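Local coordinates for protein GTP binding regulator (Thermotoga maritima, PDB 1VR8) that is of unknown function but adopts a fold similar to that of the Ran-binding protein Mog1p, and may act as a regulator of GTP binding, at residues 16-19 with 20-23. Sequence-based numbering, arbitrary orientation.
Sequences AYSL and DTAI
Y17 lays its ring beside the first turn of helix 19-24, crossing the side chain of T21 at about a right angle. With CG anti to the backbone N (chi1 -153°), the ring reaches forward along the chain: Y17 OH lies 3.5 Å from T21 CG2. Y17 CE2 comes within 3.5 Å of A22 N, which sits at the ring edge near its plane. Y17 CD2 adds a looser apolar contact with A22 CB. An alanine in place of Y17 would probably leave T21 CG2 and the A22 flank without their aromatic neighbour and open a gap beside the turn. S18 is the N-cap. Its OG accepts a nearly straight bond from T21 N (3.1 Å, 167°), occupying a first-turn N-H that has no preceding helical carbonyl to meet. A water 2.7 Å from S18 OG also bonds weakly to T21 OG1, linking the two hydroxyls on the flank away from the Y17 ring. The S18 carbonyl starts the helical bonding, with A22 N 2.9 Å from S18 O. L19 continues it through a longer bond, I23 N to L19 O at 3.3 Å, while L19 CD2 approaches I23 CD1 at 4.3 Å, a loose apolar contact one turn apart. In the fold, this short helix rests against the antiparallel sheet: L19 and I23 pack on V65 of strand 59-67 and K50 of strand 45-56, where K50 also forms a salt bridge with D20. Y17 and A22 instead meet W116 of strand 116-122, and the A22 carbonyl accepts from Y137 of helix 126-138.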
# COMPACT_ATOMS: atom_id res chain seq x y z
N ALA A 16 13.85 8.72 1.97
CA ALA A 16 13.85 9.68 3.08
C ALA A 16 12.47 10.24 3.42
O ALA A 16 12.34 10.98 4.36
CB ALA A 16 14.80 10.86 2.80
N TYR A 17 11.44 9.91 2.66
CA TYR A 17 10.16 10.60 2.74
C TYR A 17 9.41 10.16 4.01
O TYR A 17 9.53 9.01 4.42
CB TYR A 17 9.33 10.21 1.54
CG TYR A 17 8.29 11.18 1.05
CD1 TYR A 17 8.66 12.28 0.26
CD2 TYR A 17 6.94 10.96 1.27
CE1 TYR A 17 7.68 13.14 -0.24
CE2 TYR A 17 5.95 11.84 0.79
CZ TYR A 17 6.34 12.91 0.02
OH TYR A 17 5.35 13.76 -0.49
N SER A 18 8.68 11.09 4.62
CA SER A 18 7.85 10.80 5.79
C SER A 18 6.70 9.86 5.48
O SER A 18 6.00 10.00 4.48
CB SER A 18 7.30 12.13 6.34
OG SER A 18 6.13 11.96 7.09
N LEU A 19 6.48 8.90 6.38
CA LEU A 19 5.33 8.01 6.26
C LEU A 19 4.02 8.81 6.25
O LEU A 19 3.09 8.55 5.47
CB LEU A 19 5.36 6.98 7.37
CG LEU A 19 4.19 5.98 7.33
CD1 LEU A 19 4.66 4.62 7.76
CD2 LEU A 19 3.08 6.44 8.23
N ASP A 20 3.93 9.80 7.14
CA ASP A 20 2.72 10.62 7.21
C ASP A 20 2.49 11.34 5.90
O ASP A 20 1.37 11.37 5.36
CB ASP A 20 2.84 11.62 8.35
CG ASP A 20 2.58 11.01 9.72
OD1 ASP A 20 2.26 9.80 9.82
OD2 ASP A 20 2.70 11.76 10.72
N THR A 21 3.54 11.93 5.35
CA THR A 21 3.39 12.67 4.11
C THR A 21 3.03 11.74 2.97
O THR A 21 2.24 12.10 2.11
CB THR A 21 4.64 13.54 3.81
OG1 THR A 21 5.00 14.28 4.98
CG2 THR A 21 4.30 14.52 2.71
N ALA A 22 3.52 10.51 3.01
CA ALA A 22 3.15 9.50 2.02
C ALA A 22 1.63 9.23 1.99
O ALA A 22 1.10 8.89 0.95
CB ALA A 22 3.87 8.24 2.27
N ILE A 23 0.95 9.38 3.11
CA ILE A 23 -0.52 9.30 3.13
C ILE A 23 -1.16 10.60 2.66
O ILE A 23 -2.03 10.63 1.76
CB ILE A 23 -1.00 8.99 4.56
CG1 ILE A 23 -0.54 7.58 4.98
CG2 ILE A 23 -2.50 9.13 4.68
CD1 ILE A 23 -0.68 7.30 6.41
O HOH W 1 5.60 14.37 8.25